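PDB 4HDE: SCO1/SenC family lipoprotein from Bacillus anthracis, which probably acts, like other thioredoxin-fold Sco proteins, as a membrane-anchored copper-binding or thiol-redox factor in cytochrome c oxidase assembly. Local coordinates for residues F15-Q20 and N101-Y106; A56-M61 and D160-M165; G134-L139 and M147-G152; F39-C44 and F74-D79; K31-V36 and D68-S73. All blocks are in the same frame, centred on the assembly; numbering follows the deposited sequence. Where two conformers were deposited one is given.

Contact 1 (F15-Q20 and N101-Y106)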
# COMPACT_ATOMS: atom_id res chain seq x y z
N PHE A 15 -10.80 -5.77 -6.92
CA PHE A 15 -9.71 -6.75 -7.06
C PHE A 15 -9.71 -7.76 -5.92
O PHE A 15 -10.18 -7.49 -4.82
CB PHE A 15 -8.35 -6.05 -7.14
CG PHE A 15 -7.97 -5.33 -5.87
CD1 PHE A 15 -7.17 -5.95 -4.92
CD2 PHE A 15 -8.39 -4.03 -5.64
CE1 PHE A 15 -6.81 -5.30 -3.76
CE2 PHE A 15 -8.05 -3.38 -4.48
CZ PHE A 15 -7.25 -4.01 -3.54
N GLN A 16 -9.16 -8.93 -6.22
CA GLN A 16 -8.97 -9.98 -5.23
C GLN A 16 -7.61 -10.61 -5.47
O GLN A 16 -7.41 -11.32 -6.46
CB GLN A 16 -10.06 -11.05 -5.35
CG GLN A 16 -9.91 -12.20 -4.38
CD GLN A 16 -10.95 -13.29 -4.63
OE1 GLN A 16 -12.11 -13.00 -4.95
NE2 GLN A 16 -10.53 -14.54 -4.50
N PHE A 17 -6.66 -10.32 -4.59
CA PHE A 17 -5.31 -10.83 -4.74
C PHE A 17 -5.04 -11.80 -3.60
O PHE A 17 -5.98 -12.26 -2.95
CB PHE A 17 -4.28 -9.69 -4.77
CG PHE A 17 -4.48 -8.71 -5.92
CD1 PHE A 17 -5.06 -9.11 -7.12
CD2 PHE A 17 -4.07 -7.39 -5.79
CE1 PHE A 17 -5.21 -8.19 -8.17
CE2 PHE A 17 -4.21 -6.48 -6.82
CZ PHE A 17 -4.80 -6.87 -8.01
N THR A 18 -3.77 -12.13 -3.36
CA THR A 18 -3.40 -13.07 -2.30
C THR A 18 -2.45 -12.38 -1.33
O THR A 18 -1.52 -11.70 -1.76
CB THR A 18 -2.73 -14.32 -2.90
OG1 THR A 18 -3.63 -14.95 -3.82
CG2 THR A 18 -2.37 -15.31 -1.80
N ASN A 19 -2.67 -12.56 -0.03
CA ASN A 19 -1.80 -11.93 0.97
C ASN A 19 -0.62 -12.80 1.40
O ASN A 19 -0.39 -13.88 0.84
CB ASN A 19 -2.61 -11.43 2.18
CG ASN A 19 -3.12 -12.55 3.07
OD1 ASN A 19 -2.76 -13.72 2.91
ND2 ASN A 19 -3.95 -12.19 4.03
N GLN A 20 0.11 -12.33 2.41
CA GLN A 20 1.35 -12.95 2.82
C GLN A 20 1.12 -14.28 3.54
O GLN A 20 2.06 -15.00 3.83
CB GLN A 20 2.18 -11.99 3.68
CG GLN A 20 1.61 -11.68 5.07
CD GLN A 20 0.76 -10.43 5.10
OE1 GLN A 20 0.15 -10.06 4.11
NE2 GLN A 20 0.71 -9.78 6.26
N ASN A 101 -1.74 -6.00 5.05
CA ASN A 101 -1.68 -7.10 4.09
C ASN A 101 -0.78 -6.74 2.93
O ASN A 101 -0.90 -5.66 2.36
CB ASN A 101 -3.08 -7.45 3.61
CG ASN A 101 -3.88 -8.16 4.66
OD1 ASN A 101 -3.82 -9.38 4.76
ND2 ASN A 101 -4.61 -7.40 5.47
N LEU A 102 0.15 -7.63 2.61
CA LEU A 102 1.04 -7.47 1.47
C LEU A 102 0.55 -8.45 0.42
O LEU A 102 0.32 -9.62 0.73
CB LEU A 102 2.50 -7.74 1.86
CG LEU A 102 3.07 -6.77 2.90
CD1 LEU A 102 2.76 -7.21 4.33
CD2 LEU A 102 4.56 -6.65 2.70
N LEU A 103 0.38 -7.97 -0.81
CA LEU A 103 -0.37 -8.71 -1.82
C LEU A 103 0.48 -9.11 -3.02
O LEU A 103 1.43 -8.43 -3.41
CB LEU A 103 -1.58 -7.89 -2.29
CG LEU A 103 -2.53 -7.42 -1.19
CD1 LEU A 103 -3.72 -6.66 -1.77
CD2 LEU A 103 -3.01 -8.58 -0.34
N THR A 104 0.10 -10.24 -3.62
CA THR A 104 0.79 -10.79 -4.77
C THR A 104 -0.13 -11.82 -5.42
O THR A 104 -1.34 -11.83 -5.16
CB THR A 104 2.14 -11.40 -4.36
OG1 THR A 104 2.90 -11.69 -5.53
CG2 THR A 104 1.96 -12.65 -3.52
N GLY A 105 0.43 -12.67 -6.28
CA GLY A 105 -0.30 -13.79 -6.84
C GLY A 105 -0.78 -13.60 -8.26
O GLY A 105 -1.25 -14.54 -8.90
N TYR A 106 -0.62 -12.39 -8.76
CA TYR A 106 -1.04 -11.97 -10.09
C TYR A 106 0.19 -11.91 -11.00
O TYR A 106 1.31 -12.09 -10.54
CB TYR A 106 -1.70 -10.60 -9.98
CG TYR A 106 -1.03 -9.68 -8.99
CD1 TYR A 106 -1.63 -9.37 -7.77
CD2 TYR A 106 0.21 -9.13 -9.25
CE1 TYR A 106 -1.02 -8.54 -6.86
CE2 TYR A 106 0.84 -8.30 -8.35
CZ TYR A 106 0.22 -8.00 -7.15
OH TYR A 106 0.83 -7.17 -6.25
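Thr18 and Thr104 form a single antiparallel hydrogen-bonded bridge, although the short segments 16-18 and 101-103 run at 97° to each other; Thr18 N donates to Thr104 O at 3.0 Å and Thr104 N to Thr18 O at 2.9 Å. Beside it, Tyr106 presents its edge to a face of Phe17 in a T-shaped pair, with planes at 64° and Tyr106 CD1 3.4 Å above the centre of the Phe17 ring. Phe15 CD1 lies over the opposite face. Leu103 CD1 lies at the edge of Phe15, 3.9 Å from Phe15 CE1, and also near the edge of Phe17. At the other end the amides of Asn19 and Asn101 are nearly coplanar, Asn19 ND2 reaching Asn101 OD1 at 2.9 Å. Gln20 bends at chi2 (-94°), which brings OE1 within 2.9 Å of Leu102 N, a donor standing above the Gln20 carbonyl plane, while its NE2 bonds to Trp100 O. The crossing docks the hairpin of strands 16-18 and 24-26 against edge strand 100-103 of the thioredoxin-like sheet.

Contact 2 (A56-M61 and D160-M165)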
# COMPACT_ATOMS: atom_id res chain seq x y z
N ALA A 56 5.41 1.57 8.60
CA ALA A 56 5.32 1.06 9.97
C ALA A 56 5.21 2.18 11.01
O ALA A 56 4.51 2.04 12.01
CB ALA A 56 6.51 0.16 10.26
N LYS A 57 5.91 3.29 10.78
CA LYS A 57 5.80 4.43 11.69
C LYS A 57 4.38 4.98 11.64
O LYS A 57 3.78 5.27 12.68
CB LYS A 57 6.81 5.51 11.32
CG LYS A 57 6.76 6.72 12.24
CD LYS A 57 7.99 7.61 12.10
CE LYS A 57 7.82 8.91 12.87
NZ LYS A 57 7.58 8.71 14.33
N LEU A 58 3.82 5.08 10.44
CA LEU A 58 2.44 5.52 10.26
C LEU A 58 1.47 4.57 10.95
O LEU A 58 0.51 5.02 11.59
CB LEU A 58 2.11 5.65 8.77
CG LEU A 58 0.71 6.12 8.42
CD1 LEU A 58 0.41 7.47 9.06
CD2 LEU A 58 0.59 6.21 6.91
N GLN A 59 1.70 3.27 10.83
CA GLN A 59 0.87 2.27 11.48
C GLN A 59 0.86 2.47 13.00
O GLN A 59 -0.20 2.46 13.64
CB GLN A 59 1.37 0.86 11.13
CG GLN A 59 0.60 -0.26 11.80
CD GLN A 59 1.24 -1.63 11.60
OE1 GLN A 59 2.46 -1.79 11.74
NE2 GLN A 59 0.42 -2.64 11.33
N LYS A 60 2.04 2.66 13.58
CA LYS A 60 2.16 2.83 15.02
C LYS A 60 1.48 4.13 15.47
O LYS A 60 0.78 4.16 16.49
CB LYS A 60 3.64 2.83 15.40
CG LYS A 60 3.91 2.70 16.88
CD LYS A 60 5.41 2.74 17.16
CE LYS A 60 5.80 1.76 18.25
NZ LYS A 60 5.62 0.35 17.80
N MSE A 61 1.67 5.19 14.71
CA MSE A 61 1.09 6.48 15.06
C MSE A 61 -0.43 6.44 14.97
O MSE A 61 -1.13 7.02 15.81
CB MSE A 61 1.66 7.59 14.17
CG MSE A 61 3.13 7.89 14.46
SE MSE A 61 3.91 9.20 13.25
CE MSE A 61 3.05 10.82 13.93
N ASP A 160 0.09 15.29 8.49
CA ASP A 160 -0.91 15.50 7.44
C ASP A 160 -1.77 14.26 7.24
O ASP A 160 -3.00 14.34 7.13
CB ASP A 160 -0.24 15.83 6.10
CG ASP A 160 0.21 17.28 5.98
OD1 ASP A 160 0.12 18.04 6.96
OD2 ASP A 160 0.66 17.66 4.87
N ILE A 161 -1.12 13.11 7.14
CA ILE A 161 -1.83 11.85 6.93
C ILE A 161 -2.77 11.55 8.09
O ILE A 161 -3.94 11.21 7.88
CB ILE A 161 -0.87 10.68 6.70
CG1 ILE A 161 0.05 10.99 5.51
CG2 ILE A 161 -1.66 9.40 6.46
CD1 ILE A 161 1.15 9.97 5.28
N ILE A 162 -2.28 11.69 9.32
CA ILE A 162 -3.09 11.48 10.50
C ILE A 162 -4.31 12.42 10.50
O ILE A 162 -5.43 12.00 10.81
CB ILE A 162 -2.25 11.68 11.78
CG1 ILE A 162 -1.24 10.54 11.94
CG2 ILE A 162 -3.14 11.78 13.01
CD1 ILE A 162 -1.88 9.19 12.20
N ARG A 163 -4.08 13.69 10.18
CA ARG A 163 -5.16 14.69 10.10
C ARG A 163 -6.23 14.23 9.11
O ARG A 163 -7.43 14.30 9.40
CB ARG A 163 -4.57 16.05 9.67
CG ARG A 163 -5.59 17.14 9.32
CD ARG A 163 -4.97 18.21 8.41
NE ARG A 163 -4.56 17.63 7.13
CZ ARG A 163 -3.65 18.16 6.31
NH1 ARG A 163 -3.35 17.55 5.18
NH2 ARG A 163 -3.04 19.29 6.64
N ASP A 164 -5.79 13.80 7.94
CA ASP A 164 -6.73 13.35 6.91
C ASP A 164 -7.50 12.09 7.33
O ASP A 164 -8.70 11.97 7.05
CB ASP A 164 -5.99 13.15 5.58
CG ASP A 164 -5.45 14.45 5.00
OD1 ASP A 164 -5.92 15.54 5.36
OD2 ASP A 164 -4.53 14.38 4.14
N MSE A 165 -6.82 11.16 7.99
CA MSE A 165 -7.50 9.99 8.55
C MSE A 165 -8.56 10.40 9.55
O MSE A 165 -9.66 9.83 9.57
CB MSE A 165 -6.50 9.06 9.22
CG MSE A 165 -5.62 8.29 8.29
SE MSE A 165 -4.17 7.46 9.28
CE MSE A 165 -3.56 6.27 7.89
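Ile161 meets Leu58 where helix 160-165 crosses helix 56-61 at -46°, with the axes 10.9 Å apart at their closest. The parent helices, 158-169 and 48-64, pack on the same face of the central sheet, Met165 on Val36 and Leu58 on Phe71. Ile161 and Leu58 cross at about a right angle: Ile161 CG2 touches Leu58 CD1 at 3.8 Å and Leu58 CD2 at 3.9 Å, so one methyl is seated against both branches of the leucine. Leu58 reaches across because its CG stands anti to the backbone N (chi1 -179°). Ile162 follows with CD1, which lies 4.2 Å from Leu58 CD1 and 4.4 Å from Met61 CB. Arg163 takes no part in the helix contact; its NE and NH1 grip Asp164 OD1 from the same face of the carboxylate. Asp164 gives its other oxygen, OD2, to Tyr150 OH. Met165, like Met61 a selenomethionine, closes the row with CE 4.3 Å from Leu58 CD2. No hydrogen bond spans the two segments. The join therefore depends on shape and burial of hydrocarbon, while Asp160, Arg163 and Asp164 form a salt-bridge network away from it.

Contact 3 (G134-L139 and M147-G152)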
# COMPACT_ATOMS: atom_id res chain seq x y z
N GLY A 134 5.98 3.50 -8.38
CA GLY A 134 5.77 4.73 -7.64
C GLY A 134 6.15 4.60 -6.18
O GLY A 134 6.04 3.51 -5.60
N THR A 135 6.56 5.71 -5.57
CA THR A 135 6.99 5.69 -4.18
C THR A 135 6.00 6.39 -3.24
O THR A 135 6.34 6.70 -2.10
CB THR A 135 8.37 6.34 -4.02
OG1 THR A 135 8.33 7.65 -4.57
CG2 THR A 135 9.43 5.52 -4.76
N SER A 136 4.79 6.64 -3.72
CA SER A 136 3.81 7.35 -2.89
C SER A 136 3.06 6.43 -1.94
O SER A 136 3.01 5.21 -2.14
CB SER A 136 2.77 8.05 -3.77
OG SER A 136 3.38 9.04 -4.59
N PHE A 137 2.49 7.02 -0.90
CA PHE A 137 1.44 6.38 -0.11
C PHE A 137 0.11 7.00 -0.55
O PHE A 137 0.03 8.21 -0.75
CB PHE A 137 1.62 6.67 1.39
CG PHE A 137 2.83 6.02 2.03
CD1 PHE A 137 3.58 5.03 1.39
CD2 PHE A 137 3.18 6.38 3.33
CE1 PHE A 137 4.68 4.45 2.02
CE2 PHE A 137 4.28 5.81 3.96
CZ PHE A 137 5.02 4.85 3.31
N TYR A 138 -0.92 6.18 -0.67
CA TYR A 138 -2.25 6.63 -1.08
C TYR A 138 -3.27 6.36 -0.00
O TYR A 138 -3.34 5.25 0.52
CB TYR A 138 -2.67 5.91 -2.36
CG TYR A 138 -1.71 6.08 -3.50
CD1 TYR A 138 -1.83 7.15 -4.38
CD2 TYR A 138 -0.68 5.19 -3.70
CE1 TYR A 138 -0.95 7.30 -5.44
CE2 TYR A 138 0.21 5.34 -4.74
CZ TYR A 138 0.08 6.39 -5.60
OH TYR A 138 0.97 6.53 -6.65
N LEU A 139 -4.08 7.37 0.31
CA LEU A 139 -5.15 7.23 1.29
C LEU A 139 -6.46 7.00 0.55
O LEU A 139 -6.87 7.82 -0.28
CB LEU A 139 -5.25 8.48 2.17
CG LEU A 139 -6.34 8.47 3.24
CD1 LEU A 139 -6.07 7.40 4.27
CD2 LEU A 139 -6.42 9.85 3.89
N MSE A 147 -8.21 9.22 -2.22
CA MSE A 147 -8.48 10.59 -1.85
C MSE A 147 -7.23 11.47 -1.73
O MSE A 147 -7.30 12.66 -2.00
CB MSE A 147 -9.32 10.64 -0.56
CG MSE A 147 -10.68 9.95 -0.72
SE MSE A 147 -11.80 10.64 -2.18
CE MSE A 147 -12.95 11.80 -1.12
N LYS A 148 -6.10 10.88 -1.33
CA LYS A 148 -4.88 11.66 -1.12
C LYS A 148 -3.65 10.86 -1.49
O LYS A 148 -3.65 9.63 -1.39
CB LYS A 148 -4.77 12.10 0.35
CG LYS A 148 -5.85 13.06 0.82
CD LYS A 148 -5.64 14.41 0.16
CE LYS A 148 -6.19 15.55 0.99
NZ LYS A 148 -5.58 16.83 0.54
N LYS A 149 -2.60 11.56 -1.90
CA LYS A 149 -1.30 10.99 -2.22
C LYS A 149 -0.23 11.74 -1.42
O LYS A 149 -0.27 12.98 -1.33
CB LYS A 149 -1.03 11.15 -3.72
CG LYS A 149 0.29 10.54 -4.22
CD LYS A 149 0.53 10.83 -5.69
CE LYS A 149 1.30 12.13 -5.87
NZ LYS A 149 1.67 12.39 -7.29
N TYR A 150 0.74 11.01 -0.87
CA TYR A 150 1.82 11.61 -0.08
C TYR A 150 3.11 10.90 -0.42
O TYR A 150 3.08 9.78 -0.91
CB TYR A 150 1.59 11.40 1.42
CG TYR A 150 0.18 11.60 1.92
CD1 TYR A 150 -0.25 12.84 2.36
CD2 TYR A 150 -0.71 10.54 1.99
CE1 TYR A 150 -1.55 13.02 2.85
CE2 TYR A 150 -1.99 10.70 2.47
CZ TYR A 150 -2.40 11.94 2.90
OH TYR A 150 -3.68 12.09 3.38
N SER A 151 4.26 11.52 -0.15
CA SER A 151 5.51 10.80 -0.37
C SER A 151 5.74 9.72 0.68
O SER A 151 5.63 9.96 1.89
CB SER A 151 6.71 11.74 -0.40
OG SER A 151 7.90 11.00 -0.62
N GLY A 152 6.08 8.52 0.22
CA GLY A 152 6.41 7.43 1.13
C GLY A 152 7.90 7.33 1.42
O GLY A 152 8.32 6.47 2.18
O HOH W 1 7.38 9.88 -3.33
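The Phe137 ring carries Gly152 CA over the centre of one face, a CH-pi contact with CA 3.5 Å from the centroid and 11° off the ring normal. Tyr150 meets Leu139 at its edge, CE2 lying 4.0 Å from Leu139 CB, whereas Tyr138 runs alongside Lys149, with CE1 3.7 Å from Lys149 CG. Lys149 CG also packs 3.5 Å from Ser136 OG. Along the backbone, the antiparallel strands pair Phe137 with Tyr150 through two bonds, Phe137 N to Tyr150 O being 2.8 Å. Leu139 O then receives Met147 N at 2.7 Å and, weakly, Lys148 N, so Met147 and Lys148 together face Leu139 in a classic beta bulge. A water joins Thr135 OG1 to Ser151 OG, which also bonds to Ser154 N. This hairpin forms one edge of the mixed sheet, with 146-151 outermost: Tyr138 bonds through its backbone to Ala37 of strand 35-40, Phe137 packs on Met55 of helix 48-64, and Leu139 packs on Leu168 of helix 158-169.

Contact 4 (F39-C44 and F74-D79)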
# COMPACT_ATOMS: atom_id res chain seq x y z
N PHE A 39 3.25 0.56 -3.21
CA PHE A 39 3.77 -0.43 -4.15
C PHE A 39 5.24 -0.67 -3.83
O PHE A 39 5.99 0.28 -3.61
CB PHE A 39 3.62 0.08 -5.59
CG PHE A 39 2.19 0.13 -6.05
CD1 PHE A 39 1.65 -0.91 -6.78
CD2 PHE A 39 1.38 1.22 -5.75
CE1 PHE A 39 0.33 -0.88 -7.20
CE2 PHE A 39 0.05 1.25 -6.18
CZ PHE A 39 -0.47 0.20 -6.90
N MSE A 40 5.65 -1.93 -3.80
CA MSE A 40 7.01 -2.27 -3.41
C MSE A 40 7.38 -3.66 -3.91
O MSE A 40 6.57 -4.33 -4.54
CB MSE A 40 7.15 -2.22 -1.90
CG MSE A 40 6.05 -2.98 -1.16
SE MSE A 40 6.70 -3.90 0.41
CE MSE A 40 7.48 -5.46 -0.46
N PHE A 41 8.62 -4.07 -3.67
CA PHE A 41 9.03 -5.44 -3.98
C PHE A 41 10.14 -5.86 -3.04
O PHE A 41 10.91 -5.03 -2.58
CB PHE A 41 9.37 -5.65 -5.47
CG PHE A 41 10.60 -4.91 -5.95
CD1 PHE A 41 11.75 -5.60 -6.31
CD2 PHE A 41 10.57 -3.53 -6.09
CE1 PHE A 41 12.87 -4.91 -6.77
CE2 PHE A 41 11.68 -2.84 -6.56
CZ PHE A 41 12.82 -3.52 -6.88
N THR A 42 10.21 -7.15 -2.73
CA THR A 42 11.10 -7.60 -1.66
C THR A 42 12.57 -7.61 -2.04
O THR A 42 13.43 -7.57 -1.16
CB THR A 42 10.71 -8.99 -1.08
OG1 THR A 42 11.04 -10.03 -2.00
CG2 THR A 42 9.22 -9.04 -0.76
N ASN A 43 12.89 -7.65 -3.33
CA ASN A 43 14.28 -7.64 -3.75
C ASN A 43 14.82 -6.24 -4.05
O ASN A 43 15.87 -6.09 -4.67
CB ASN A 43 14.51 -8.57 -4.93
CG ASN A 43 14.54 -10.03 -4.52
OD1 ASN A 43 15.52 -10.51 -3.95
ND2 ASN A 43 13.45 -10.75 -4.79
N CYS A 44 14.10 -5.22 -3.60
CA CYS A 44 14.50 -3.84 -3.83
C CYS A 44 15.79 -3.49 -3.08
O CYS A 44 15.89 -3.72 -1.88
CB CYS A 44 13.39 -2.87 -3.45
SG CYS A 44 13.88 -1.14 -3.63
N PHE A 74 1.24 -3.56 -2.33
CA PHE A 74 1.16 -4.40 -3.52
C PHE A 74 2.56 -4.72 -4.01
O PHE A 74 3.34 -3.79 -4.24
CB PHE A 74 0.42 -3.69 -4.66
CG PHE A 74 -1.00 -3.30 -4.35
CD1 PHE A 74 -2.03 -4.22 -4.50
CD2 PHE A 74 -1.31 -2.01 -3.95
CE1 PHE A 74 -3.34 -3.87 -4.23
CE2 PHE A 74 -2.63 -1.65 -3.68
CZ PHE A 74 -3.64 -2.59 -3.83
N SER A 75 2.87 -5.99 -4.24
CA SER A 75 4.15 -6.32 -4.85
C SER A 75 4.15 -6.00 -6.34
O SER A 75 3.22 -6.37 -7.08
CB SER A 75 4.51 -7.80 -4.68
OG SER A 75 5.68 -8.11 -5.42
N VAL A 76 5.20 -5.31 -6.79
CA VAL A 76 5.40 -5.06 -8.21
C VAL A 76 6.39 -6.04 -8.82
O VAL A 76 6.83 -5.85 -9.95
CB VAL A 76 5.82 -3.61 -8.49
CG1 VAL A 76 4.73 -2.65 -8.02
CG2 VAL A 76 7.15 -3.30 -7.81
N ASP A 77 6.75 -7.08 -8.08
CA ASP A 77 7.59 -8.14 -8.63
C ASP A 77 7.00 -9.51 -8.28
O ASP A 77 7.65 -10.32 -7.63
CB ASP A 77 9.02 -8.00 -8.07
CG ASP A 77 10.03 -8.84 -8.83
OD1 ASP A 77 9.77 -9.24 -9.99
OD2 ASP A 77 11.12 -9.08 -8.26
N PRO A 78 5.77 -9.77 -8.74
CA PRO A 78 5.10 -11.01 -8.33
C PRO A 78 5.77 -12.28 -8.86
O PRO A 78 5.49 -13.36 -8.34
CB PRO A 78 3.69 -10.86 -8.91
CG PRO A 78 3.87 -9.90 -10.07
CD PRO A 78 4.90 -8.93 -9.58
N ASP A 79 6.61 -12.17 -9.88
CA ASP A 79 7.35 -13.34 -10.37
C ASP A 79 8.32 -13.86 -9.31
O ASP A 79 8.63 -15.05 -9.28
CB ASP A 79 8.12 -13.01 -11.67
CG ASP A 79 7.19 -12.69 -12.83
OD1 ASP A 79 6.17 -13.40 -12.99
OD2 ASP A 79 7.49 -11.73 -13.57
O HOH W 2 11.29 -9.00 -5.50
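Phe39 and Phe74 are paired in parallel in a beta-alpha-beta unit, strands 35-40 and 70-75 being joined through helix 48-64. From Phe39 CB, which rests 3.8 Å from Val76 CG1, the ring runs out beside Phe74: Phe39 CD1 lies 3.7 Å from Phe74 CB, and CE1 and CZ both approach Phe74 CD2. That carbon sits over one face of the Phe39 ring, toward its rim. The rings are tilted 26° to each other and so far displaced that they share little overlap. Backbone bonds fix the register, Met40 N to Phe74 O at 3.0 Å and Val76 N to Met40 O at 2.8 Å. Past the strand ends, chi1 of Phe41 (67°) sets its ring where CD2 packs on Val76 CG2, while its CB touches Asp77 CB at 3.5 Å. Ser75 OG accepts from Asp77 N at 3.0 Å, an ST turn, and also bonds to Asp81. Cys44 CB lies over one face of Phe41. With Cys48, Cys44 makes the CXXXC pair that in Sco relatives serves copper binding or redox chemistry, so these loops probably frame that site. Asp77 OD1 has a salt bridge to Lys125, while OD2 accepts a hydrogen bond from a water 2.8 Å away; that water in turn accepts from both Asn43 N and Asn43 ND2, and it sits in the plane of the Phe41 ring, at its edge.

Contact 5 (K31-V36 and D68-S73)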
# COMPACT_ATOMS: atom_id res chain seq x y z
N LYS A 31 -13.57 -2.58 1.36
CA LYS A 31 -14.70 -1.68 1.12
C LYS A 31 -15.41 -1.38 2.43
O LYS A 31 -15.92 -2.28 3.09
CB LYS A 31 -15.66 -2.27 0.10
CG LYS A 31 -16.83 -1.36 -0.28
CD LYS A 31 -16.34 -0.13 -1.03
CE LYS A 31 -17.50 0.69 -1.59
NZ LYS A 31 -18.35 -0.09 -2.54
N GLY A 32 -15.45 -0.11 2.81
CA GLY A 32 -15.98 0.29 4.10
C GLY A 32 -14.92 0.65 5.12
O GLY A 32 -15.23 1.13 6.21
N LYS A 33 -13.66 0.41 4.78
CA LYS A 33 -12.55 0.75 5.66
C LYS A 33 -11.72 1.87 5.05
O LYS A 33 -11.72 2.08 3.83
CB LYS A 33 -11.68 -0.48 5.95
CG LYS A 33 -12.37 -1.54 6.81
CD LYS A 33 -11.53 -2.80 6.97
CE LYS A 33 -12.21 -3.80 7.88
NZ LYS A 33 -12.20 -3.32 9.28
N VAL A 34 -11.02 2.61 5.91
CA VAL A 34 -10.03 3.58 5.47
C VAL A 34 -8.73 2.81 5.34
O VAL A 34 -8.34 2.08 6.26
CB VAL A 34 -9.90 4.72 6.50
CG1 VAL A 34 -8.75 5.67 6.14
CG2 VAL A 34 -11.22 5.49 6.60
N TRP A 35 -8.05 2.96 4.21
CA TRP A 35 -6.80 2.26 4.03
C TRP A 35 -5.74 3.05 3.29
O TRP A 35 -6.03 4.04 2.61
CB TRP A 35 -7.00 0.87 3.41
CG TRP A 35 -7.73 0.77 2.09
CD1 TRP A 35 -9.05 0.99 1.86
CD2 TRP A 35 -7.18 0.33 0.84
NE1 TRP A 35 -9.36 0.73 0.54
CE2 TRP A 35 -8.22 0.33 -0.10
CE3 TRP A 35 -5.90 -0.06 0.43
CZ2 TRP A 35 -8.03 -0.04 -1.44
CZ3 TRP A 35 -5.71 -0.43 -0.90
CH2 TRP A 35 -6.77 -0.41 -1.82
N VAL A 36 -4.49 2.64 3.50
CA VAL A 36 -3.35 3.28 2.89
C VAL A 36 -2.62 2.25 2.05
O VAL A 36 -2.35 1.14 2.51
CB VAL A 36 -2.39 3.83 3.95
CG1 VAL A 36 -1.22 4.54 3.30
CG2 VAL A 36 -3.13 4.77 4.89
N ASP A 68 -8.67 3.53 13.29
CA ASP A 68 -8.88 2.18 12.82
C ASP A 68 -8.71 2.23 11.31
O ASP A 68 -9.62 2.66 10.60
CB ASP A 68 -10.29 1.75 13.18
CG ASP A 68 -10.55 0.28 12.93
OD1 ASP A 68 -9.72 -0.37 12.27
OD2 ASP A 68 -11.60 -0.21 13.40
N VAL A 69 -7.54 1.82 10.83
CA VAL A 69 -7.23 1.88 9.41
C VAL A 69 -6.51 0.59 8.98
O VAL A 69 -6.03 -0.17 9.82
CB VAL A 69 -6.35 3.09 9.09
CG1 VAL A 69 -7.07 4.39 9.48
CG2 VAL A 69 -5.02 2.99 9.82
N GLN A 70 -6.45 0.38 7.67
CA GLN A 70 -5.75 -0.77 7.09
C GLN A 70 -4.58 -0.31 6.24
O GLN A 70 -4.58 0.80 5.70
CB GLN A 70 -6.70 -1.57 6.19
CG GLN A 70 -7.88 -2.17 6.93
CD GLN A 70 -7.47 -3.28 7.87
OE1 GLN A 70 -6.65 -4.14 7.53
NE2 GLN A 70 -8.07 -3.29 9.06
N PHE A 71 -3.58 -1.17 6.14
CA PHE A 71 -2.41 -0.93 5.30
C PHE A 71 -2.30 -2.04 4.28
O PHE A 71 -2.51 -3.21 4.60
CB PHE A 71 -1.16 -0.83 6.16
CG PHE A 71 -1.18 0.35 7.08
CD1 PHE A 71 -0.74 1.58 6.65
CD2 PHE A 71 -1.70 0.24 8.36
CE1 PHE A 71 -0.80 2.69 7.49
CE2 PHE A 71 -1.76 1.33 9.20
CZ PHE A 71 -1.32 2.55 8.76
N VAL A 72 -1.99 -1.65 3.05
CA VAL A 72 -1.87 -2.60 1.95
C VAL A 72 -0.64 -2.26 1.13
O VAL A 72 -0.47 -1.12 0.70
CB VAL A 72 -3.11 -2.56 1.04
CG1 VAL A 72 -2.95 -3.50 -0.17
CG2 VAL A 72 -4.37 -2.93 1.83
N SER A 73 0.22 -3.26 0.93
CA SER A 73 1.38 -3.11 0.06
C SER A 73 1.25 -4.07 -1.11
O SER A 73 1.17 -5.28 -0.90
CB SER A 73 2.67 -3.43 0.81
OG SER A 73 2.85 -2.56 1.93
O HOH W 3 -10.01 -1.25 9.76
O HOH W 4 -11.15 1.48 8.69
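Trp35 with Gln70 and Val36 with Phe71 form parallel bridges of the beta-alpha-beta unit made by strand 35-40, helix 48-64 and strand 70-75. The backbone ladder supports this: Gln70 N donates to Val34 O, Val36 N to Gln70 O and Val72 N to Val36 O, each at 2.9 Å. On the Trp35 side, the indole leans across Val72, with Trp35 CE3 3.5 Å from Val72 CG2. Its CG occupies the position between the backbone N and the carbonyl carbon (chi1 56°), which carries the six-membered ring forward to Val72. On the Val36 side, Phe71 extends alongside Val36, its CD1 3.9 Å from Val36 CB. Before these bridges, Lys33 CD packs 3.7 Å from Gln70 CG. The polar tips there share a water that donates to Asp68 OD1 at 2.7 Å and accepts from both Lys33 NZ and Gln70 NE2. The two opposite charges do not touch, Lys33 NZ lying 4.9 Å from Asp68 OD1; the water bridges them. A second water bridges Val34 N and Asp68 O. Helices 48-64 and 158-169 lie on the Val36 and Phe71 face, where both residues pack on Met55 and Val36 also meets Met165; helix 108-119 lies on the other. A central sheet with a parallel beta-alpha-beta crossover and helices on both faces is typical of the thioredoxin fold.

Contacts 4 and 5 lie at successive levels of the same parallel strand pair, their centres about 19 Å apart. Contact 1 joins both through strand 100-103, with Leu103 N bonded to Ser73 O of contact 5 at 2.8 Å and Leu103 O to Ser75 N of contact 4 at 2.9 Å; Tyr106 OH, from the following loop, adds a bond to Ser75 O. Contact 3 extends the sheet on the far side of strand 35-40. Contact 2 lies over the sheet: Ile161 CG1 packs 3.6 Å from Tyr150 CD2 of contact 3, and Met165 CE 3.4 Å from Val36 CG2 of contact 5. Cys44 of the probable Cys44-Cys48 site lies within contact 4, whose centre is about 23 Å from that of contact 2.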